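Local structure of trehalose-6-phosphate phosphatase (Cryptococcus neoformans, 5DX9) at residues Ser138-Tyr143 / Lys178-Val183; Gly67-Phe72 / Glu133-Ser138; Ile34-Ser39 / Tyr143-Pro148. The protein belongs to the trehalose-phosphatase family of the HAD clan and, in this model, holds a glycan in its pocket and a magnesium ion at a nearby metal site. One frame throughout, in Å; residues are numbered along the deposited sequence.

Interaction 1 (Ser138-Tyr143 / Lys178-Val183); sequences SITWHY and KKNLEV. With G6P (6-O-phosphono-alpha-D-glucopyranose), chain B; GLC (alpha-D-glucopyranose), chain C.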
loop_
_atom_site.group_PDB
_atom_site.type_symbol
_atom_site.label_atom_id
_atom_site.label_comp_id
_atom_site.label_asym_id
_atom_site.label_seq_id
_atom_site.Cartn_x
_atom_site.Cartn_y
_atom_site.Cartn_z
ATOM N N SER A 138 -10.667 -2.979 -9.799
ATOM C CA SER A 138 -11.209 -3.498 -8.548
ATOM C C SER A 138 -12.573 -2.892 -8.255
ATOM O O SER A 138 -12.933 -1.858 -8.810
ATOM C CB SER A 138 -10.249 -3.219 -7.387
ATOM O OG SER A 138 -10.017 -1.827 -7.238
ATOM N N ILE A 139 -13.329 -3.536 -7.373
ATOM C CA ILE A 139 -14.641 -3.029 -6.999
ATOM C C ILE A 139 -14.849 -3.106 -5.492
ATOM O O ILE A 139 -14.594 -4.136 -4.869
ATOM C CB ILE A 139 -15.771 -3.805 -7.699
ATOM C CG1 ILE A 139 -15.522 -3.885 -9.207
ATOM C CG2 ILE A 139 -17.119 -3.165 -7.386
ATOM C CD1 ILE A 139 -16.466 -4.827 -9.936
ATOM N N THR A 140 -15.327 -2.012 -4.915
ATOM C CA THR A 140 -15.542 -1.940 -3.478
ATOM C C THR A 140 -17.006 -1.700 -3.144
ATOM O O THR A 140 -17.641 -0.817 -3.717
ATOM C CB THR A 140 -14.704 -0.824 -2.841
ATOM O OG1 THR A 140 -13.319 -1.038 -3.137
ATOM C CG2 THR A 140 -14.908 -0.800 -1.333
ATOM N N TRP A 141 -17.532 -2.495 -2.221
ATOM C CA TRP A 141 -18.872 -2.279 -1.693
ATOM C C TRP A 141 -18.780 -1.736 -0.271
ATOM O O TRP A 141 -18.224 -2.387 0.614
ATOM C CB TRP A 141 -19.686 -3.575 -1.722
ATOM C CG TRP A 141 -21.099 -3.416 -1.231
ATOM C CD1 TRP A 141 -22.114 -2.740 -1.851
ATOM C CD2 TRP A 141 -21.658 -3.959 -0.025
ATOM N NE1 TRP A 141 -23.265 -2.825 -1.103
ATOM C CE2 TRP A 141 -23.011 -3.561 0.022
ATOM C CE3 TRP A 141 -21.144 -4.731 1.020
ATOM C CZ2 TRP A 141 -23.856 -3.918 1.072
ATOM C CZ3 TRP A 141 -21.985 -5.079 2.064
ATOM C CH2 TRP A 141 -23.325 -4.673 2.082
ATOM N N HIS A 142 -19.317 -0.538 -0.063
ATOM C CA HIS A 142 -19.290 0.104 1.245
ATOM C C HIS A 142 -20.598 -0.103 1.998
ATOM O O HIS A 142 -21.674 -0.017 1.410
ATOM C CB HIS A 142 -19.026 1.603 1.104
ATOM C CG HIS A 142 -17.713 1.936 0.472
ATOM N ND1 HIS A 142 -16.531 1.957 1.178
ATOM C CD2 HIS A 142 -17.395 2.283 -0.802
ATOM C CE1 HIS A 142 -15.541 2.291 0.370
ATOM N NE2 HIS A 142 -16.039 2.493 -0.835
ATOM N N TYR A 143 -20.509 -0.360 3.300
ATOM C CA TYR A 143 -21.708 -0.438 4.130
ATOM C C TYR A 143 -21.519 0.321 5.441
ATOM O O TYR A 143 -22.263 0.104 6.396
ATOM C CB TYR A 143 -22.087 -1.898 4.408
ATOM C CG TYR A 143 -21.069 -2.655 5.228
ATOM C CD1 TYR A 143 -21.160 -2.707 6.615
ATOM C CD2 TYR A 143 -20.014 -3.317 4.618
ATOM C CE1 TYR A 143 -20.227 -3.395 7.370
ATOM C CE2 TYR A 143 -19.076 -4.006 5.361
ATOM C CZ TYR A 143 -19.186 -4.044 6.736
ATOM O OH TYR A 143 -18.246 -4.733 7.471
ATOM N N LYS A 178 -12.255 -2.232 6.021
ATOM C CA LYS A 178 -12.896 -1.534 7.127
ATOM C C LYS A 178 -14.286 -1.079 6.717
ATOM O O LYS A 178 -14.453 -0.062 6.057
ATOM C CB LYS A 178 -12.046 -0.347 7.587
ATOM C CG LYS A 178 -10.646 -0.744 8.024
ATOM C CD LYS A 178 -9.967 0.337 8.848
ATOM C CE LYS A 178 -8.682 -0.197 9.483
ATOM N NZ LYS A 178 -7.884 0.877 10.150
ATOM N N LYS A 179 -15.282 -1.860 7.116
ATOM C CA LYS A 179 -16.666 -1.603 6.751
ATOM C C LYS A 179 -16.843 -1.621 5.238
ATOM O O LYS A 179 -17.588 -0.816 4.685
ATOM C CB LYS A 179 -17.136 -0.266 7.322
ATOM C CG LYS A 179 -17.140 -0.189 8.847
ATOM C CD LYS A 179 -18.098 -1.204 9.458
ATOM C CE LYS A 179 -17.987 -1.232 10.974
ATOM N NZ LYS A 179 -18.666 -2.429 11.543
ATOM N N ASN A 180 -16.132 -2.526 4.570
ATOM C CA ASN A 180 -16.322 -2.717 3.139
ATOM C C ASN A 180 -15.972 -4.130 2.700
ATOM O O ASN A 180 -15.323 -4.880 3.432
ATOM C CB ASN A 180 -15.498 -1.687 2.338
ATOM C CG ASN A 180 -14.013 -2.059 2.202
ATOM O OD1 ASN A 180 -13.658 -3.171 1.809
ATOM N ND2 ASN A 180 -13.143 -1.103 2.494
ATOM N N LEU A 181 -16.407 -4.479 1.494
ATOM C CA LEU A 181 -15.889 -5.638 0.780
ATOM C C LEU A 181 -15.235 -5.160 -0.511
ATOM O O LEU A 181 -15.746 -4.256 -1.171
ATOM C CB LEU A 181 -16.994 -6.643 0.464
ATOM C CG LEU A 181 -17.509 -7.539 1.584
ATOM C CD1 LEU A 181 -18.488 -8.559 1.017
ATOM C CD2 LEU A 181 -16.358 -8.224 2.304
ATOM N N GLU A 182 -14.107 -5.764 -0.871
ATOM C CA GLU A 182 -13.444 -5.422 -2.121
ATOM C C GLU A 182 -12.956 -6.666 -2.847
ATOM O O GLU A 182 -12.514 -7.630 -2.225
ATOM C CB GLU A 182 -12.276 -4.472 -1.869
ATOM C CG GLU A 182 -11.715 -3.848 -3.136
ATOM C CD GLU A 182 -10.673 -2.787 -2.849
ATOM O OE1 GLU A 182 -10.290 -2.055 -3.791
ATOM O OE2 GLU A 182 -10.239 -2.684 -1.679
ATOM N N VAL A 183 -13.053 -6.649 -4.169
ATOM C CA VAL A 183 -12.532 -7.744 -4.974
ATOM C C VAL A 183 -11.453 -7.194 -5.884
ATOM O O VAL A 183 -11.659 -6.186 -6.559
ATOM C CB VAL A 183 -13.627 -8.425 -5.813
ATOM C CG1 VAL A 183 -13.044 -9.603 -6.581
ATOM C CG2 VAL A 183 -14.773 -8.878 -4.925
HETATM C C1 G6P B . -11.124 3.384 0.912
HETATM C C2 G6P B . -11.523 3.378 -0.558
HETATM C C3 G6P B . -11.768 1.971 -1.066
HETATM C C4 G6P B . -10.522 1.128 -0.892
HETATM C C5 G6P B . -9.824 1.271 0.475
HETATM C C6 G6P B . -8.294 1.141 0.349
HETATM O O1 G6P B . -12.202 3.012 1.775
HETATM O O2 G6P B . -12.690 4.180 -0.728
HETATM O O3 G6P B . -12.063 1.993 -2.469
HETATM O O4 G6P B . -10.956 -0.218 -1.130
HETATM O O5 G6P B . -10.000 2.533 1.137
HETATM O O6 G6P B . -7.630 2.387 0.679
HETATM P P G6P B . -6.100 2.413 1.236
HETATM O O1P G6P B . -5.307 3.753 0.834
HETATM O O2P G6P B . -6.134 2.337 2.715
HETATM O O3P G6P B . -5.365 1.115 0.631
HETATM C C1 GLC C . -11.865 3.211 3.155
HETATM C C2 GLC C . -12.941 2.598 4.053
HETATM C C3 GLC C . -14.227 3.411 3.998
HETATM C C4 GLC C . -13.966 4.886 4.273
HETATM C C5 GLC C . -12.863 5.417 3.362
HETATM C C6 GLC C . -12.443 6.837 3.738
HETATM O O2 GLC C . -13.180 1.236 3.648
HETATM O O3 GLC C . -15.151 2.907 4.970
HETATM O O4 GLC C . -15.195 5.603 4.079
HETATM O O5 GLC C . -11.697 4.599 3.444
HETATM O O6 GLC C . -12.149 6.910 5.140
HETATM O O HOH W 1 -17.133 1.444 3.780
HETATM O O HOH W 2 -15.842 -5.528 6.388
#
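Trp141 and Leu181 form a hydrogen-bonded pair in an antiparallel beta ladder, where strand 139-142 runs beside strand 180-185 in the middle of a four-stranded sheet. Backed by helices 112-125 and 148-166, this sheet is consistent with the cap of a haloacid dehalogenase (HAD) type protein. The axes of the two strand segments run at 168°. Trp141 N donates to Leu181 O at 2.7 Å, and Leu181 N returns a bond to Trp141 O; Ile139 and Val183 repeat the double link.

The sheet has two contrasting faces. Ile139, Trp141, Leu181 and Val183 give bulky apolar groups to the two helices, while Thr140, His142, Asn180 and Glu182 offer polar groups to the bound sugars. Glu182 has CG anti to its backbone N (chi1 -168°) and an extended chain, a shape that carries OE2 to within 2.6 Å of G6P O4, from which it accepts a hydrogen bond. Its other oxygen, OE1, is held by a salt bridge to Lys135, which also donates to Thr140 OG1. Asn180 ND2 donates to GLC O2 at 2.6 Å. The His142 ring is turned 84° from the Asn180 amide; its ND1 shares a water with Lys179 O and GLC O3, while NE2 faces Glu133.

Beyond the strand, Tyr143 N donates to Lys179 O at 3.3 Å, and the same oxygen lies 3.4 Å above one face of the Tyr143 ring, offset toward the rim. Tyrosine suits this spot because its ring lies over the CA and carbonyl group of Lys179 and still ends in a hydroxyl: a water 2.8 Å from Tyr143 OH donates to Asn180 O.

Interaction 2 (Gly67-Phe72 / Glu133-Ser138); sequences GRDGDF and EVKKAS. With G6P (6-O-phosphono-alpha-D-glucopyranose), chain B.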
loop_
_atom_site.group_PDB
_atom_site.type_symbol
_atom_site.label_atom_id
_atom_site.label_comp_id
_atom_site.label_asym_id
_atom_site.label_seq_id
_atom_site.Cartn_x
_atom_site.Cartn_y
_atom_site.Cartn_z
ATOM N N GLY A 67 -5.328 1.230 -2.026
ATOM C CA GLY A 67 -6.371 0.503 -2.725
ATOM C C GLY A 67 -7.219 1.470 -3.525
ATOM O O GLY A 67 -8.088 1.069 -4.302
ATOM N N ARG A 68 -6.958 2.758 -3.325
ATOM C CA ARG A 68 -7.655 3.817 -4.036
ATOM C C ARG A 68 -7.455 3.745 -5.548
ATOM O O ARG A 68 -6.510 3.119 -6.042
ATOM C CB ARG A 68 -7.195 5.184 -3.528
ATOM C CG ARG A 68 -7.701 5.541 -2.146
ATOM C CD ARG A 68 -9.145 6.015 -2.186
ATOM N NE ARG A 68 -9.594 6.454 -0.868
ATOM C CZ ARG A 68 -10.661 7.215 -0.656
ATOM N NH1 ARG A 68 -11.394 7.630 -1.682
ATOM N NH2 ARG A 68 -10.991 7.568 0.579
ATOM N N ASP A 69 -8.362 4.397 -6.269
ATOM C CA ASP A 69 -8.278 4.532 -7.715
ATOM C C ASP A 69 -7.332 5.666 -8.088
ATOM O O ASP A 69 -7.181 6.628 -7.334
ATOM C CB ASP A 69 -9.666 4.787 -8.302
ATOM C CG ASP A 69 -10.365 5.960 -7.644
ATOM O OD1 ASP A 69 -10.802 5.813 -6.483
ATOM O OD2 ASP A 69 -10.482 7.026 -8.283
ATOM N N GLY A 70 -6.703 5.550 -9.253
ATOM C CA GLY A 70 -5.754 6.547 -9.718
ATOM C C GLY A 70 -6.309 7.959 -9.771
ATOM O O GLY A 70 -5.581 8.927 -9.546
ATOM N N ASP A 71 -7.601 8.080 -10.062
ATOM C CA ASP A 71 -8.236 9.388 -10.190
ATOM C C ASP A 71 -8.232 10.153 -8.873
ATOM O O ASP A 71 -7.839 11.319 -8.825
ATOM C CB ASP A 71 -9.672 9.244 -10.697
ATOM C CG ASP A 71 -9.749 9.120 -12.208
ATOM O OD1 ASP A 71 -8.751 8.708 -12.832
ATOM O OD2 ASP A 71 -10.817 9.439 -12.768
ATOM N N PHE A 72 -8.681 9.494 -7.808
ATOM C CA PHE A 72 -8.705 10.107 -6.484
ATOM C C PHE A 72 -7.302 10.507 -6.046
ATOM O O PHE A 72 -7.098 11.587 -5.496
ATOM C CB PHE A 72 -9.323 9.155 -5.457
ATOM C CG PHE A 72 -9.226 9.645 -4.037
ATOM C CD1 PHE A 72 -10.237 10.415 -3.483
ATOM C CD2 PHE A 72 -8.128 9.329 -3.252
ATOM C CE1 PHE A 72 -10.151 10.863 -2.174
ATOM C CE2 PHE A 72 -8.036 9.777 -1.944
ATOM C CZ PHE A 72 -9.049 10.543 -1.405
ATOM N N GLU A 133 -18.322 1.141 -5.327
ATOM C CA GLU A 133 -17.220 1.874 -5.931
ATOM C C GLU A 133 -16.562 1.039 -7.017
ATOM O O GLU A 133 -15.593 0.326 -6.763
ATOM C CB GLU A 133 -16.190 2.276 -4.874
ATOM C CG GLU A 133 -15.874 3.760 -4.854
ATOM C CD GLU A 133 -14.817 4.121 -3.830
ATOM O OE1 GLU A 133 -14.925 3.669 -2.672
ATOM O OE2 GLU A 133 -13.878 4.860 -4.184
ATOM N N VAL A 134 -17.100 1.123 -8.229
ATOM C CA VAL A 134 -16.488 0.456 -9.367
ATOM C C VAL A 134 -15.245 1.224 -9.797
ATOM O O VAL A 134 -15.325 2.382 -10.203
ATOM C CB VAL A 134 -17.463 0.336 -10.550
ATOM C CG1 VAL A 134 -16.773 -0.305 -11.743
ATOM C CG2 VAL A 134 -18.689 -0.468 -10.142
ATOM N N LYS A 135 -14.092 0.579 -9.683
ATOM C CA LYS A 135 -12.840 1.193 -10.093
ATOM C C LYS A 135 -12.351 0.517 -11.366
ATOM O O LYS A 135 -13.080 -0.263 -11.975
ATOM C CB LYS A 135 -11.802 1.107 -8.969
ATOM C CG LYS A 135 -12.125 2.008 -7.778
ATOM C CD LYS A 135 -11.216 1.748 -6.581
ATOM C CE LYS A 135 -11.629 0.484 -5.849
ATOM N NZ LYS A 135 -10.899 0.301 -4.567
ATOM N N LYS A 136 -11.124 0.813 -11.774
ATOM C CA LYS A 136 -10.641 0.335 -13.062
ATOM C C LYS A 136 -10.284 -1.149 -13.055
ATOM O O LYS A 136 -10.496 -1.839 -14.049
ATOM C CB LYS A 136 -9.439 1.167 -13.513
ATOM C CG LYS A 136 -9.762 2.648 -13.668
ATOM C CD LYS A 136 -8.698 3.393 -14.461
ATOM C CE LYS A 136 -9.086 4.855 -14.647
ATOM N NZ LYS A 136 -8.076 5.623 -15.432
ATOM N N ALA A 137 -9.752 -1.644 -11.941
ATOM C CA ALA A 137 -9.366 -3.050 -11.853
ATOM C C ALA A 137 -9.849 -3.700 -10.555
ATOM O O ALA A 137 -9.483 -4.834 -10.248
ATOM C CB ALA A 137 -7.855 -3.191 -11.982
ATOM N N SER A 138 -10.667 -2.979 -9.799
ATOM C CA SER A 138 -11.209 -3.498 -8.548
ATOM C C SER A 138 -12.573 -2.892 -8.255
ATOM O O SER A 138 -12.933 -1.858 -8.810
ATOM C CB SER A 138 -10.249 -3.219 -7.387
ATOM O OG SER A 138 -10.017 -1.827 -7.238
HETATM C C1 G6P B . -11.124 3.384 0.912
HETATM C C2 G6P B . -11.523 3.378 -0.558
HETATM C C3 G6P B . -11.768 1.971 -1.066
HETATM C C4 G6P B . -10.522 1.128 -0.892
HETATM C C5 G6P B . -9.824 1.271 0.475
HETATM C C6 G6P B . -8.294 1.141 0.349
HETATM O O1 G6P B . -12.202 3.012 1.775
HETATM O O2 G6P B . -12.690 4.180 -0.728
HETATM O O3 G6P B . -12.063 1.993 -2.469
HETATM O O4 G6P B . -10.956 -0.218 -1.130
HETATM O O5 G6P B . -10.000 2.533 1.137
HETATM O O6 G6P B . -7.630 2.387 0.679
HETATM P P G6P B . -6.100 2.413 1.236
HETATM O O1P G6P B . -5.307 3.753 0.834
HETATM O O2P G6P B . -6.134 2.337 2.715
HETATM O O3P G6P B . -5.365 1.115 0.631
HETATM O O HOH W 3 -11.924 6.816 -4.237
#
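Lys135 crosses from the end of strand 131-134 to the loop before helix 70-77, where its NZ donates to Gly67 O at 2.9 Å, tilted from the carbonyl plane. The same NZ donates to G6P O3, also at 2.9 Å, and makes a salt bridge to Glu182. A bend at chi3 (-77°) turns the long chain toward these oxygens, and on the way its CG lies 3.7 Å from Asp69 CB. Glycine suits position 67 because the sugar leaves no room for a side chain there, while its N donates to G6P O3P.

Arg68 packs mainly against the sugar and its own segment. Its flat guanidinium lies between G6P O2, over the centre of one face, and the Phe72 ring, over the other; Arg68 NH1 sits 3.4 Å above the centre of that ring. NE and NH2 are held by Asp28 and Pro38 O.

Toward solvent the contact slackens: Asp71 OD1 and Lys136 NZ stay 4.1 Å apart, too far for a salt bridge. Nearer the sugar, Asp69 is the N-cap of helix 70-77, OD2 accepting from Phe72 N, while its OD1 comes within 4.0 Å of Glu133 OE2. Glu133 OE1, also paired with His142, accepts from G6P O2. One water donates to Asp69 OD1 and Glu133 OE2 and accepts from Arg68 NH1, which probably eases the repulsion between the two carboxylates.

Interaction 3 (Ile34-Ser39 / Tyr143-Pro148); sequences IVKVPS and YRNSDP. With GLC (alpha-D-glucopyranose), chain C.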
loop_
_atom_site.group_PDB
_atom_site.type_symbol
_atom_site.label_atom_id
_atom_site.label_comp_id
_atom_site.label_asym_id
_atom_site.label_seq_id
_atom_site.Cartn_x
_atom_site.Cartn_y
_atom_site.Cartn_z
ATOM N N ILE A 34 -9.867 7.407 8.913
ATOM C CA ILE A 34 -11.046 6.778 8.334
ATOM C C ILE A 34 -12.237 7.683 8.614
ATOM O O ILE A 34 -12.423 8.120 9.746
ATOM C CB ILE A 34 -11.300 5.375 8.927
ATOM C CG1 ILE A 34 -10.060 4.493 8.762
ATOM C CG2 ILE A 34 -12.527 4.723 8.290
ATOM C CD1 ILE A 34 -9.670 4.257 7.323
ATOM N N VAL A 35 -13.030 7.980 7.588
ATOM C CA VAL A 35 -14.206 8.833 7.758
ATOM C C VAL A 35 -15.440 8.229 7.088
ATOM O O VAL A 35 -15.360 7.191 6.429
ATOM C CB VAL A 35 -13.969 10.254 7.197
ATOM C CG1 VAL A 35 -13.072 11.052 8.128
ATOM C CG2 VAL A 35 -13.371 10.186 5.801
ATOM N N LYS A 36 -16.580 8.891 7.266
ATOM C CA LYS A 36 -17.860 8.404 6.755
ATOM C C LYS A 36 -17.876 8.213 5.240
ATOM O O LYS A 36 -18.349 7.189 4.743
ATOM C CB LYS A 36 -18.987 9.361 7.153
ATOM C CG LYS A 36 -19.613 9.073 8.508
ATOM C CD LYS A 36 -18.643 9.314 9.650
ATOM C CE LYS A 36 -19.261 8.925 10.991
ATOM N NZ LYS A 36 -19.594 7.473 11.060
ATOM N N VAL A 37 -17.361 9.198 4.509
ATOM C CA VAL A 37 -17.475 9.202 3.052
ATOM C C VAL A 37 -16.121 9.129 2.347
ATOM O O VAL A 37 -15.253 9.965 2.581
ATOM C CB VAL A 37 -18.216 10.458 2.563
ATOM C CG1 VAL A 37 -18.585 10.307 1.092
ATOM C CG2 VAL A 37 -19.455 10.707 3.410
ATOM N N PRO A 38 -15.953 8.133 1.463
ATOM C CA PRO A 38 -14.708 7.851 0.730
ATOM C C PRO A 38 -14.089 9.070 0.043
ATOM O O PRO A 38 -12.866 9.227 0.070
ATOM C CB PRO A 38 -15.147 6.817 -0.309
ATOM C CG PRO A 38 -16.275 6.100 0.344
ATOM C CD PRO A 38 -17.004 7.145 1.160
ATOM N N SER A 39 -14.918 9.917 -0.560
ATOM C CA SER A 39 -14.420 11.063 -1.315
ATOM C C SER A 39 -14.023 12.220 -0.406
ATOM O O SER A 39 -13.374 13.170 -0.846
ATOM C CB SER A 39 -15.471 11.539 -2.320
ATOM O OG SER A 39 -16.612 12.048 -1.652
ATOM N N TYR A 143 -20.509 -0.360 3.300
ATOM C CA TYR A 143 -21.708 -0.438 4.130
ATOM C C TYR A 143 -21.519 0.321 5.441
ATOM O O TYR A 143 -22.263 0.104 6.396
ATOM C CB TYR A 143 -22.087 -1.898 4.408
ATOM C CG TYR A 143 -21.069 -2.655 5.228
ATOM C CD1 TYR A 143 -21.160 -2.707 6.615
ATOM C CD2 TYR A 143 -20.014 -3.317 4.618
ATOM C CE1 TYR A 143 -20.227 -3.395 7.370
ATOM C CE2 TYR A 143 -19.076 -4.006 5.361
ATOM C CZ TYR A 143 -19.186 -4.044 6.736
ATOM O OH TYR A 143 -18.246 -4.733 7.471
ATOM N N ARG A 144 -20.535 1.218 5.481
ATOM C CA ARG A 144 -20.248 1.975 6.697
ATOM C C ARG A 144 -21.419 2.864 7.113
ATOM O O ARG A 144 -21.586 3.171 8.293
ATOM C CB ARG A 144 -18.989 2.832 6.522
ATOM C CG ARG A 144 -18.654 3.682 7.746
ATOM C CD ARG A 144 -17.374 4.490 7.561
ATOM N NE ARG A 144 -16.217 3.620 7.383
ATOM C CZ ARG A 144 -15.595 2.984 8.371
ATOM N NH1 ARG A 144 -16.016 3.122 9.620
ATOM N NH2 ARG A 144 -14.556 2.205 8.108
ATOM N N ASN A 145 -22.232 3.275 6.147
ATOM C CA ASN A 145 -23.361 4.144 6.447
ATOM C C ASN A 145 -24.698 3.429 6.302
ATOM O O ASN A 145 -25.743 4.062 6.146
ATOM C CB ASN A 145 -23.318 5.389 5.562
ATOM C CG ASN A 145 -22.102 6.253 5.845
ATOM O OD1 ASN A 145 -21.793 6.550 6.999
ATOM N ND2 ASN A 145 -21.395 6.647 4.791
ATOM N N SER A 146 -24.657 2.102 6.359
ATOM C CA SER A 146 -25.873 1.308 6.465
ATOM C C SER A 146 -26.240 1.171 7.937
ATOM O O SER A 146 -25.486 1.606 8.808
ATOM C CB SER A 146 -25.685 -0.071 5.828
ATOM O OG SER A 146 -25.316 0.046 4.465
ATOM N N ASP A 147 -27.401 0.585 8.216
ATOM C CA ASP A 147 -27.733 0.212 9.583
ATOM C C ASP A 147 -26.634 -0.701 10.101
ATOM O O ASP A 147 -26.223 -1.630 9.405
ATOM C CB ASP A 147 -29.094 -0.482 9.661
ATOM C CG ASP A 147 -29.405 -1.003 11.056
ATOM O OD1 ASP A 147 -29.740 -0.185 11.939
ATOM O OD2 ASP A 147 -29.318 -2.231 11.267
ATOM N N PRO A 148 -26.137 -0.420 11.313
ATOM C CA PRO A 148 -25.025 -1.174 11.906
ATOM C C PRO A 148 -25.223 -2.686 11.821
ATOM O O PRO A 148 -24.344 -3.384 11.326
ATOM C CB PRO A 148 -25.025 -0.701 13.362
ATOM C CG PRO A 148 -25.559 0.689 13.289
ATOM C CD PRO A 148 -26.595 0.670 12.194
HETATM C C1 GLC C . -11.865 3.211 3.155
HETATM C C2 GLC C . -12.941 2.598 4.053
HETATM C C3 GLC C . -14.227 3.411 3.998
HETATM C C4 GLC C . -13.966 4.886 4.273
HETATM C C5 GLC C . -12.863 5.417 3.362
HETATM C C6 GLC C . -12.443 6.837 3.738
HETATM O O2 GLC C . -13.180 1.236 3.648
HETATM O O3 GLC C . -15.151 2.907 4.970
HETATM O O4 GLC C . -15.195 5.603 4.079
HETATM O O5 GLC C . -11.697 4.599 3.444
HETATM O O6 GLC C . -12.149 6.910 5.140
#
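Two irregular loops meet with Lys36 CA and Arg144 CA 6.9 Å apart, segment 143-148 bending through a type I beta turn from Tyr143 to Ser146 that lets Arg144 and Asn145 both face segment 34-39. Arg144 leaves its backbone extended and then bends at chi3 (-63°), which brings the guanidinium beside the sugar. NE donates to GLC O3 at 2.7 Å, and NH2 adds a weak bond to the same oxygen, close to the guanidinium plane. One face of this group is covered by the methyl Ile34 CG2, 3.2 Å above the plane and offset toward the rim. A branched aliphatic residue fits here, covering the flat cation while leaving its N-H edge to the sugar.

Segment 34-39 belongs to the long loop that follows strand 21-25 of the HAD-type core, the same loop that carries the magnesium-binding residues Asn26 and Asp28; segment 143-148 leads from the four-stranded sheet into helix 148-166. Between them lies the glucose. Val35 meets it with backbone atoms alone in its hydrogen bonds: N donates to GLC O6 at 2.8 Å, almost straight at 170°, and Val35 O accepts from GLC O4 at 2.8 Å.

Farther out, Asn145 ND2 donates to Lys36 O at 3.1 Å, approaching from above the carbonyl plane, while Asn145 OD1 rests 3.7 Å from Lys36 CG.

The three contacts line the pocket of the two joined sugars. Interaction 2 closes before interaction 1 opens, the two sharing Ser138 and neighbouring strands of the four-stranded sheet; their centres lie about 11 Å apart. Interaction 3 also stands about 11 Å from interaction 1, shares Tyr143 with it, and spans the longest separation in sequence, so that interaction 2 falls wholly within its intervening chain. Centres of interactions 2 and 3 are about 17 Å apart, yet Arg68 and Pro38 still connect them. Since 67-72 and 34-39 follow strands 60-65 and 21-25 of the eight-stranded core sheet, interactions 2 and 3 probably join core to cap, with the glycan between.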